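Local coordinates for cytochrome P450 (CYP102L1) (Mycobacterium phage Adler, PDB 6N6Q), which probably oxidises an organic substrate as a phage-encoded haem-thiolate monooxygenase of the cytochrome P450 superfamily, at residues 128-139 and 166-177. Residues are numbered along the deposited sequence; the frame is centred on the assembly and turned at random.
Sequences RIAATVRELIDA and RAGFDYQFNNLA
E135 and R166 meet end-on: NH1 of R166 donates to OE1 of E135 (2.9 Å) and NH2 to OE2 (3.2 Å), an example of an ion pair that shares its carboxylate with a backbone N-H. Both bonds are nearly straight and leave close to the guanidinium plane, but the carboxylate is turned 44° against it, and OE1 is approached from above its own plane. OE2 takes a second donor on its anti lone pair, the backbone N of L176 at 2.8 Å. E135 reaches across to both because CG stands anti to its backbone N (chi1 -177°) and the chain runs on extended. One water bridges the segments, receiving from NH1 of R166 and donating to OG1 of T132. Beside the ion pair, CD1 of L176 packs on CB of L136 at 3.7 Å; further along the helix, CB of A139 meets CA of A177. Towards the other end, CG1 of I129 touches CB of A167, and NH1 of R128 lies 3.3 Å from OD2 of D170, attracted by charge alone. In the second shell, NH2 of R166 also reaches O of N174 (2.8 Å), while NE pairs with E162. Helices 119-145 and 152-169, D and E of the mainly helical P450 fold, belong to its conserved four-helix bundle; I129 also touches F424 of the L helix. Bonds from all three nitrogens fix the guanidinium's rotation, and R166 probably keeps E135 and E162 ionised, the shared N-H adding to E135's stabilisation.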
loop_
_atom_site.group_PDB
_atom_site.type_symbol
_atom_site.label_atom_id
_atom_site.label_comp_id
_atom_site.label_asym_id
_atom_site.label_seq_id
_atom_site.Cartn_x
_atom_site.Cartn_y
_atom_site.Cartn_z
ATOM N N ARG A 128 4.034 10.827 -16.791
ATOM C CA ARG A 128 3.276 9.607 -17.054
ATOM C C ARG A 128 2.217 9.371 -15.984
ATOM O O ARG A 128 1.113 8.903 -16.287
ATOM C CB ARG A 128 4.230 8.417 -17.140
ATOM C CG ARG A 128 3.906 7.419 -18.237
ATOM C CD ARG A 128 5.191 6.995 -18.933
ATOM N NE ARG A 128 6.306 6.947 -17.990
ATOM C CZ ARG A 128 7.582 7.098 -18.330
ATOM N NH1 ARG A 128 7.910 7.311 -19.597
ATOM N NH2 ARG A 128 8.527 7.045 -17.400
ATOM N N ILE A 129 2.537 9.686 -14.724
ATOM C CA ILE A 129 1.551 9.573 -13.653
ATOM C C ILE A 129 0.369 10.495 -13.925
ATOM O O ILE A 129 -0.793 10.071 -13.898
ATOM C CB ILE A 129 2.197 9.881 -12.290
ATOM C CG1 ILE A 129 3.284 8.856 -11.961
ATOM C CG2 ILE A 129 1.141 9.913 -11.195
ATOM C CD1 ILE A 129 4.005 9.134 -10.657
ATOM N N ALA A 130 0.655 11.771 -14.200
ATOM C CA ALA A 130 -0.410 12.745 -14.420
ATOM C C ALA A 130 -1.230 12.401 -15.656
ATOM O O ALA A 130 -2.450 12.605 -15.675
ATOM C CB ALA A 130 0.182 14.148 -14.543
ATOM N N ALA A 131 -0.579 11.881 -16.698
ATOM C CA ALA A 131 -1.315 11.470 -17.891
ATOM C C ALA A 131 -2.263 10.318 -17.592
ATOM O O ALA A 131 -3.350 10.239 -18.176
ATOM C CB ALA A 131 -0.340 11.082 -19.004
ATOM N N THR A 132 -1.875 9.420 -16.684
ATOM C CA THR A 132 -2.736 8.292 -16.344
ATOM C C THR A 132 -3.936 8.745 -15.523
ATOM O O THR A 132 -5.042 8.213 -15.682
ATOM C CB THR A 132 -1.929 7.232 -15.596
ATOM O OG1 THR A 132 -0.785 6.869 -16.380
ATOM C CG2 THR A 132 -2.771 5.990 -15.346
ATOM N N VAL A 133 -3.742 9.729 -14.641
ATOM C CA VAL A 133 -4.867 10.301 -13.910
ATOM C C VAL A 133 -5.837 10.971 -14.875
ATOM O O VAL A 133 -7.061 10.869 -14.721
ATOM C CB VAL A 133 -4.366 11.282 -12.833
ATOM C CG1 VAL A 133 -5.536 11.888 -12.077
ATOM C CG2 VAL A 133 -3.414 10.578 -11.873
ATOM N N ARG A 134 -5.304 11.661 -15.889
ATOM C CA ARG A 134 -6.155 12.277 -16.904
ATOM C C ARG A 134 -7.059 11.244 -17.564
ATOM O O ARG A 134 -8.236 11.515 -17.826
ATOM C CB ARG A 134 -5.294 12.979 -17.957
ATOM C CG ARG A 134 -6.091 13.676 -19.051
ATOM C CD ARG A 134 -6.916 14.806 -18.466
ATOM N NE ARG A 134 -7.792 15.446 -19.442
ATOM C CZ ARG A 134 -7.446 16.490 -20.187
ATOM N NH1 ARG A 134 -6.231 17.010 -20.082
ATOM N NH2 ARG A 134 -8.314 17.012 -21.043
ATOM N N GLU A 135 -6.525 10.049 -17.827
ATOM C CA GLU A 135 -7.321 8.997 -18.448
ATOM C C GLU A 135 -8.474 8.559 -17.553
ATOM O O GLU A 135 -9.558 8.235 -18.054
ATOM C CB GLU A 135 -6.421 7.810 -18.795
ATOM C CG GLU A 135 -7.118 6.666 -19.512
ATOM C CD GLU A 135 -6.143 5.616 -20.002
ATOM O OE1 GLU A 135 -5.073 5.998 -20.519
ATOM O OE2 GLU A 135 -6.438 4.411 -19.861
ATOM N N LEU A 136 -8.270 8.547 -16.232
ATOM C CA LEU A 136 -9.356 8.173 -15.330
ATOM C C LEU A 136 -10.405 9.273 -15.241
ATOM O O LEU A 136 -11.609 8.992 -15.277
ATOM C CB LEU A 136 -8.810 7.852 -13.940
ATOM C CG LEU A 136 -9.901 7.440 -12.946
ATOM C CD1 LEU A 136 -10.445 6.061 -13.297
ATOM C CD2 LEU A 136 -9.404 7.482 -11.513
ATOM N N ILE A 137 -9.966 10.528 -15.113
ATOM C CA ILE A 137 -10.903 11.647 -15.041
ATOM C C ILE A 137 -11.772 11.695 -16.290
ATOM O O ILE A 137 -12.981 11.953 -16.214
ATOM C CB ILE A 137 -10.139 12.968 -14.831
ATOM C CG1 ILE A 137 -9.362 12.933 -13.514
ATOM C CG2 ILE A 137 -11.093 14.149 -14.862
ATOM C CD1 ILE A 137 -10.234 12.736 -12.297
ATOM N N ASP A 138 -11.175 11.438 -17.456
ATOM C CA ASP A 138 -11.947 11.412 -18.695
ATOM C C ASP A 138 -13.011 10.324 -18.659
ATOM O O ASP A 138 -14.148 10.542 -19.095
ATOM C CB ASP A 138 -11.016 11.214 -19.888
ATOM C CG ASP A 138 -10.117 12.412 -20.133
ATOM O OD1 ASP A 138 -10.320 13.454 -19.475
ATOM O OD2 ASP A 138 -9.206 12.309 -20.983
ATOM N N ALA A 139 -12.663 9.144 -18.143
ATOM C CA ALA A 139 -13.648 8.076 -18.021
ATOM C C ALA A 139 -14.725 8.434 -17.005
ATOM O O ALA A 139 -15.908 8.135 -17.212
ATOM C CB ALA A 139 -12.962 6.766 -17.638
ATOM N N ARG A 166 2.815 1.866 -15.973
ATOM C CA ARG A 166 3.198 2.791 -17.035
ATOM C C ARG A 166 4.362 3.677 -16.612
ATOM O O ARG A 166 5.287 3.908 -17.396
ATOM C CB ARG A 166 2.002 3.644 -17.453
ATOM C CG ARG A 166 0.824 2.845 -17.979
ATOM C CD ARG A 166 -0.343 3.760 -18.297
ATOM N NE ARG A 166 -1.582 3.021 -18.519
ATOM C CZ ARG A 166 -2.705 3.573 -18.967
ATOM N NH1 ARG A 166 -2.742 4.867 -19.250
ATOM N NH2 ARG A 166 -3.788 2.829 -19.139
ATOM N N ALA A 167 4.337 4.192 -15.380
ATOM C CA ALA A 167 5.428 5.049 -14.936
ATOM C C ALA A 167 6.678 4.253 -14.588
ATOM O O ALA A 167 7.795 4.743 -14.791
ATOM C CB ALA A 167 4.992 5.892 -13.737
ATOM N N GLY A 168 6.516 3.035 -14.079
ATOM C CA GLY A 168 7.652 2.233 -13.671
ATOM C C GLY A 168 8.252 1.388 -14.775
ATOM O O GLY A 168 9.476 1.341 -14.926
ATOM N N PHE A 169 7.406 0.710 -15.552
ATOM C CA PHE A 169 7.874 -0.195 -16.594
ATOM C C PHE A 169 7.478 0.238 -17.998
ATOM O O PHE A 169 7.844 -0.445 -18.962
ATOM C CB PHE A 169 7.349 -1.618 -16.349
ATOM C CG PHE A 169 7.197 -1.967 -14.901
ATOM C CD1 PHE A 169 5.948 -2.257 -14.376
ATOM C CD2 PHE A 169 8.297 -2.001 -14.061
ATOM C CE1 PHE A 169 5.799 -2.579 -13.041
ATOM C CE2 PHE A 169 8.157 -2.321 -12.723
ATOM C CZ PHE A 169 6.905 -2.611 -12.211
ATOM N N ASP A 170 6.743 1.342 -18.143
ATOM C CA ASP A 170 6.241 1.795 -19.441
ATOM C C ASP A 170 5.417 0.705 -20.120
ATOM O O ASP A 170 5.492 0.503 -21.334
ATOM C CB ASP A 170 7.385 2.271 -20.342
ATOM C CG ASP A 170 6.950 3.350 -21.315
ATOM O OD1 ASP A 170 6.037 3.094 -22.129
ATOM O OD2 ASP A 170 7.516 4.462 -21.257
ATOM N N TYR A 171 4.623 -0.009 -19.327
ATOM C CA TYR A 171 3.745 -1.055 -19.824
ATOM C C TYR A 171 2.316 -0.761 -19.392
ATOM O O TYR A 171 2.077 -0.309 -18.268
ATOM C CB TYR A 171 4.173 -2.438 -19.315
ATOM C CG TYR A 171 3.513 -3.577 -20.055
ATOM C CD1 TYR A 171 4.059 -4.071 -21.232
ATOM C CD2 TYR A 171 2.340 -4.151 -19.585
ATOM C CE1 TYR A 171 3.459 -5.108 -21.919
ATOM C CE2 TYR A 171 1.732 -5.191 -20.266
ATOM C CZ TYR A 171 2.297 -5.664 -21.432
ATOM O OH TYR A 171 1.697 -6.698 -22.114
ATOM N N GLN A 172 1.371 -1.020 -20.288
ATOM C CA GLN A 172 -0.042 -0.776 -20.040
ATOM C C GLN A 172 -0.785 -2.103 -19.996
ATOM O O GLN A 172 -0.635 -2.934 -20.898
ATOM C CB GLN A 172 -0.635 0.134 -21.119
ATOM C CG GLN A 172 -2.141 0.317 -21.024
ATOM C CD GLN A 172 -2.659 1.390 -21.960
ATOM O OE1 GLN A 172 -2.009 2.417 -22.163
ATOM N NE2 GLN A 172 -3.833 1.159 -22.540
ATOM N N PHE A 173 -1.578 -2.301 -18.945
ATOM C CA PHE A 173 -2.390 -3.501 -18.795
ATOM C C PHE A 173 -3.846 -3.281 -19.174
ATOM O O PHE A 173 -4.436 -4.118 -19.863
ATOM C CB PHE A 173 -2.315 -4.021 -17.355
ATOM C CG PHE A 173 -0.988 -4.619 -16.999
ATOM C CD1 PHE A 173 -0.604 -5.842 -17.524
ATOM C CD2 PHE A 173 -0.127 -3.966 -16.135
ATOM C CE1 PHE A 173 0.618 -6.399 -17.199
ATOM C CE2 PHE A 173 1.096 -4.518 -15.805
ATOM C CZ PHE A 173 1.468 -5.736 -16.336
ATOM N N ASN A 174 -4.441 -2.174 -18.737
ATOM C CA ASN A 174 -5.834 -1.872 -19.021
ATOM C C ASN A 174 -5.969 -0.431 -19.484
ATOM O O ASN A 174 -5.140 0.424 -19.163
ATOM C CB ASN A 174 -6.725 -2.096 -17.791
ATOM C CG ASN A 174 -7.029 -3.560 -17.548
ATOM O OD1 ASN A 174 -7.316 -4.309 -18.481
ATOM N ND2 ASN A 174 -6.969 -3.974 -16.288
ATOM N N ASN A 175 -7.022 -0.177 -20.252
ATOM C CA ASN A 175 -7.451 1.173 -20.584
ATOM C C ASN A 175 -8.547 1.562 -19.601
ATOM O O ASN A 175 -9.570 0.875 -19.507
ATOM C CB ASN A 175 -7.950 1.253 -22.026
ATOM C CG ASN A 175 -8.350 2.658 -22.428
ATOM O OD1 ASN A 175 -9.515 3.036 -22.324
ATOM N ND2 ASN A 175 -7.382 3.442 -22.890
ATOM N N LEU A 176 -8.326 2.653 -18.862
ATOM C CA LEU A 176 -9.234 3.005 -17.775
ATOM C C LEU A 176 -10.626 3.357 -18.284
ATOM O O LEU A 176 -11.613 3.171 -17.563
ATOM C CB LEU A 176 -8.654 4.160 -16.960
ATOM C CG LEU A 176 -7.308 3.864 -16.291
ATOM C CD1 LEU A 176 -6.869 5.032 -15.426
ATOM C CD2 LEU A 176 -7.379 2.580 -15.473
ATOM N N ALA A 177 -10.731 3.864 -19.514
ATOM C CA ALA A 177 -12.048 4.108 -20.091
ATOM C C ALA A 177 -12.780 2.804 -20.381
ATOM O O ALA A 177 -14.016 2.774 -20.384
ATOM C CB ALA A 177 -11.922 4.941 -21.365
HETATM O O HOH W 1 -0.727 6.709 -19.314
#